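Local atomic coordinates of lipoprotein (Mycoplasma mycoides subsp. capri, PDB entry 7ADK), a protein that is probably a membrane-anchored lipoprotein peptidase of the PA clan, likely of the serine type. Residues B[182-187]-B[224-229]; B[569-572]-B[577-580]. All blocks are in the same frame, centred on the assembly; numbering follows the deposited sequence.

Interaction 1 (B[182-187]-B[224-229])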
# COMPACT_ATOMS: atom_id res chain seq x y z
N TYR B 182 7.62 39.18 0.56
CA TYR B 182 8.00 38.56 -0.71
C TYR B 182 6.98 37.49 -1.17
O TYR B 182 6.54 37.50 -2.32
CB TYR B 182 9.40 37.97 -0.56
CG TYR B 182 9.95 37.38 -1.84
CD1 TYR B 182 10.55 38.22 -2.79
CD2 TYR B 182 9.77 36.01 -2.12
CE1 TYR B 182 10.96 37.70 -4.02
CE2 TYR B 182 10.17 35.49 -3.36
CZ TYR B 182 10.75 36.34 -4.32
OH TYR B 182 11.07 35.88 -5.55
N ASP B 183 6.60 36.59 -0.27
CA ASP B 183 5.63 35.51 -0.53
C ASP B 183 4.20 36.02 -0.68
O ASP B 183 3.45 35.50 -1.50
CB ASP B 183 5.69 34.48 0.60
CG ASP B 183 7.01 33.73 0.74
OD1 ASP B 183 7.67 33.50 -0.29
OD2 ASP B 183 7.36 33.33 1.87
N ASN B 184 3.79 37.04 0.07
CA ASN B 184 2.44 37.58 -0.01
C ASN B 184 2.20 38.34 -1.33
O ASN B 184 1.13 38.20 -1.92
CB ASN B 184 2.20 38.43 1.25
CG ASN B 184 0.81 39.01 1.31
OD1 ASN B 184 -0.14 38.36 1.66
ND2 ASN B 184 0.66 40.25 0.95
N GLU B 185 3.19 39.05 -1.90
CA GLU B 185 3.03 39.66 -3.22
C GLU B 185 2.99 38.65 -4.38
O GLU B 185 2.72 39.02 -5.52
CB GLU B 185 4.02 40.82 -3.45
CG GLU B 185 5.44 40.42 -3.85
CD GLU B 185 6.29 41.54 -4.48
OE1 GLU B 185 5.83 42.68 -4.63
OE2 GLU B 185 7.44 41.26 -4.87
N ARG B 186 3.25 37.36 -4.11
CA ARG B 186 3.16 36.22 -5.03
C ARG B 186 1.89 35.41 -4.79
O ARG B 186 1.19 35.07 -5.72
CB ARG B 186 4.42 35.36 -4.90
CG ARG B 186 5.60 36.12 -5.43
CD ARG B 186 6.97 35.54 -5.22
NE ARG B 186 7.98 36.31 -5.96
CZ ARG B 186 8.23 37.60 -5.86
NH1 ARG B 186 7.80 38.33 -4.88
NH2 ARG B 186 8.93 38.20 -6.77
N TYR B 187 1.53 35.20 -3.53
CA TYR B 187 0.29 34.55 -3.14
C TYR B 187 -0.92 35.35 -3.60
O TYR B 187 -1.88 34.79 -4.13
CB TYR B 187 0.29 34.35 -1.62
CG TYR B 187 -0.73 33.35 -1.16
CD1 TYR B 187 -0.42 31.98 -1.24
CD2 TYR B 187 -1.98 33.76 -0.66
CE1 TYR B 187 -1.36 31.02 -0.83
CE2 TYR B 187 -2.92 32.80 -0.24
CZ TYR B 187 -2.61 31.44 -0.33
OH TYR B 187 -3.50 30.51 0.08
N ALA B 224 -9.01 41.06 2.85
CA ALA B 224 -10.36 40.85 2.34
C ALA B 224 -10.45 39.69 1.33
O ALA B 224 -11.57 39.25 1.06
CB ALA B 224 -10.84 42.16 1.74
N ALA B 225 -9.34 39.19 0.80
CA ALA B 225 -9.28 38.10 -0.17
C ALA B 225 -8.32 36.93 0.18
O ALA B 225 -8.57 35.84 -0.32
CB ALA B 225 -8.95 38.69 -1.54
N ILE B 226 -7.26 37.11 1.00
CA ILE B 226 -6.29 36.04 1.37
C ILE B 226 -7.04 34.79 1.83
O ILE B 226 -6.67 33.66 1.49
CB ILE B 226 -5.25 36.48 2.44
CG1 ILE B 226 -4.23 37.50 1.92
CG2 ILE B 226 -4.43 35.27 2.91
CD1 ILE B 226 -3.47 38.25 3.01
N SER B 227 -8.13 34.99 2.56
CA SER B 227 -9.28 34.09 2.66
C SER B 227 -10.50 34.90 3.11
O SER B 227 -10.51 36.13 3.08
CB SER B 227 -8.99 32.91 3.60
OG SER B 227 -8.00 32.08 3.07
N ASN B 228 -11.53 34.23 3.60
CA ASN B 228 -12.68 34.81 4.26
C ASN B 228 -12.37 35.42 5.66
O ASN B 228 -13.01 35.06 6.64
CB ASN B 228 -13.71 33.68 4.32
N PHE B 229 -11.37 36.31 5.78
CA PHE B 229 -10.97 36.92 7.05
C PHE B 229 -11.98 38.00 7.51
O PHE B 229 -12.71 38.56 6.69
CB PHE B 229 -9.57 37.56 6.99
CG PHE B 229 -8.29 36.73 6.89
CD1 PHE B 229 -8.18 35.59 6.07
CD2 PHE B 229 -7.13 37.22 7.52
CE1 PHE B 229 -6.94 34.97 5.87
CE2 PHE B 229 -5.88 36.60 7.32
CZ PHE B 229 -5.79 35.47 6.49
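Asn184 and Ile226 meet with their side chains at about a right angle, the amide oxygen of one against the methyl end of the other. Asn184 OD1 lies 3.6 Å from Ile226 CD1, a van der Waals touch between a polar oxygen and a methyl; no hydrogen bond links the two segments. The first torsion of Asn184 (chi1 -178°) turns CG opposite the backbone nitrogen and carries the amide across toward the second helix. Its nitrogen is used by Asp222, one turn before Ile226, so a hydrogen bond backs up the van der Waals contact.

One turn along from Asn184, Tyr187 points toward Ile226 and offers a ring edge. Its CE2 comes 4.3 Å from Ile226 CG2 and 4.2 Å from Ile226 O, which sits near the ring plane at that edge. The same carbonyl oxygen accepts a hydrogen bond from Ser227 OG (2.6 Å), in the carbonyl plane and on a lone pair. Tyr187 OH is hydrogen-bonded to Gln700, and Ser227 OG also pairs with Lys250.

The contact joins helix 176-192 to the chain around Ile226, on the weakly bonded helix 220-226; the 36 residues between the two segments include helix but no strand. All three touching residues are buried.

Ile226 divides its two branches between its partners. With chi1 at -70°, CG1 stands opposite the carbonyl carbon and extends CD1 to the Asn184 amide, while CG2, opposite the backbone nitrogen, faces the Tyr187 ring edge. The Tyr187 side chain also touches Lys250 and Ile701, both in loops.

Interaction 2 (B[569-572]-B[577-580]); sequences NQYE and KLIS
The ring of Tyr571 meets Leu578 at its edge: the methyl carbon CD1 of Leu578 lies in the ring plane, 4.0 Å from Tyr571 CD2, so neither face of the ring is used for this leucine. The Tyr571 side chain also touches Val560, and Leu578 touches Tyr558, both on strand 556-562, which places the pair against the sheet.

The second flat group, the carboxylate of Glu572, lies alongside the aliphatic part of Lys577, the two side chains running at a slant to each other. Glu572 OE1 is 3.4 Å from Lys577 CE and 3.6 Å from Lys577 CD, while Glu572 CD sits 3.6 Å from Lys577 CB. The glutamate reaches this place by a bend at chi2 (57°), which swings the carboxylate over the lysine methylenes. Lys577 bends at its third and fourth torsions, chi3 -66° and chi4 -71°, and these lead its ammonium away. Lys577 NZ stays 4.8 Å from Glu572 OE1, too far for a salt bridge, and pairs instead with Glu574; the opposite charge of Glu572 would probably still attract it.

Here the loop that follows strand 565-566 turns back on the first turns of helix 575-582, a local strand-loop-helix connection within the Mycoplasma peptidase family region. The weak hydrogen bond from Glu574 N to Glu572 OE2 ties the glutamate to the residues just ahead of the helix.

Deeper in the contact, both methyls of buried Leu578 face the backbone of Glu572: Leu578 CD1 is 3.6 Å from Glu572 O, and Leu578 CD2 is 4.0 Å from the same oxygen. Glu572 CG also lies 3.7 Å from Leu578 N, bringing the loop side chain against the helix backbone.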
# COMPACT_ATOMS: atom_id res chain seq x y z
N ASN B 569 -9.89 -15.99 22.02
CA ASN B 569 -9.72 -17.13 22.92
C ASN B 569 -8.25 -17.53 23.14
O ASN B 569 -7.96 -18.36 24.00
CB ASN B 569 -10.58 -18.29 22.41
CG ASN B 569 -12.06 -17.95 22.42
OD1 ASN B 569 -12.70 -17.89 21.38
ND2 ASN B 569 -12.64 -17.67 23.56
N GLN B 570 -7.32 -16.96 22.37
CA GLN B 570 -5.87 -17.13 22.52
C GLN B 570 -5.16 -15.92 23.14
O GLN B 570 -4.01 -16.04 23.56
CB GLN B 570 -5.27 -17.55 21.17
CG GLN B 570 -5.38 -16.49 20.08
CD GLN B 570 -4.64 -16.88 18.81
OE1 GLN B 570 -5.08 -17.68 18.03
NE2 GLN B 570 -3.50 -16.34 18.56
N TYR B 571 -5.82 -14.77 23.23
CA TYR B 571 -5.32 -13.57 23.90
C TYR B 571 -5.39 -13.67 25.43
O TYR B 571 -5.91 -14.63 25.98
CB TYR B 571 -6.09 -12.34 23.39
CG TYR B 571 -5.26 -11.07 23.41
CD1 TYR B 571 -4.22 -10.95 22.48
CD2 TYR B 571 -5.52 -10.03 24.33
CE1 TYR B 571 -3.46 -9.78 22.42
CE2 TYR B 571 -4.74 -8.86 24.27
CZ TYR B 571 -3.72 -8.72 23.30
OH TYR B 571 -2.98 -7.59 23.22
N GLU B 572 -4.91 -12.64 26.12
CA GLU B 572 -5.08 -12.45 27.57
C GLU B 572 -6.56 -12.44 27.99
O GLU B 572 -7.43 -12.05 27.22
CB GLU B 572 -4.33 -11.19 28.00
CG GLU B 572 -4.25 -10.91 29.50
CD GLU B 572 -3.63 -12.04 30.30
OE1 GLU B 572 -2.41 -12.04 30.50
OE2 GLU B 572 -4.35 -12.94 30.72
N LYS B 577 -4.77 -7.64 33.69
CA LYS B 577 -3.83 -7.88 32.60
C LYS B 577 -4.42 -7.55 31.24
O LYS B 577 -3.75 -6.96 30.42
CB LYS B 577 -3.29 -9.31 32.65
CG LYS B 577 -2.33 -9.50 33.82
CD LYS B 577 -1.55 -10.82 33.75
CE LYS B 577 -2.40 -12.08 33.89
NZ LYS B 577 -2.92 -12.27 35.25
N LEU B 578 -5.69 -7.84 31.00
CA LEU B 578 -6.37 -7.51 29.76
C LEU B 578 -6.51 -5.99 29.59
O LEU B 578 -6.24 -5.49 28.51
CB LEU B 578 -7.68 -8.24 29.66
CG LEU B 578 -8.47 -8.11 28.39
CD1 LEU B 578 -7.77 -8.43 27.22
CD2 LEU B 578 -9.65 -8.90 28.38
N ILE B 579 -6.81 -5.23 30.64
CA ILE B 579 -6.80 -3.75 30.57
C ILE B 579 -5.40 -3.21 30.30
O ILE B 579 -5.23 -2.26 29.55
CB ILE B 579 -7.45 -3.13 31.83
CG1 ILE B 579 -8.95 -3.45 31.83
CG2 ILE B 579 -7.24 -1.61 31.91
CD1 ILE B 579 -9.70 -3.12 33.11
N SER B 580 -4.36 -3.84 30.85
CA SER B 580 -2.99 -3.46 30.56
C SER B 580 -2.57 -3.78 29.13
O SER B 580 -1.96 -2.93 28.50
CB SER B 580 -2.02 -4.09 31.55
OG SER B 580 -2.35 -3.69 32.86

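Interaction 1 and interaction 2 sit on opposite sides of the chain's centre, with about 55 Å between their centres and about 43 Å between their nearest atoms, and they do not touch. They follow one another in sequence: the pair 182-187 and 224-229 closes long before 569-572 begins. The centre of interaction 1 lies about 23 Å from the centre of the chain, and the contact joins two helices distant in sequence, whereas interaction 2, its centre about 32 Å from the centre of the chain, is a short-range fold-back between a loop and the helix after it. Neither contact involves the other protein chain.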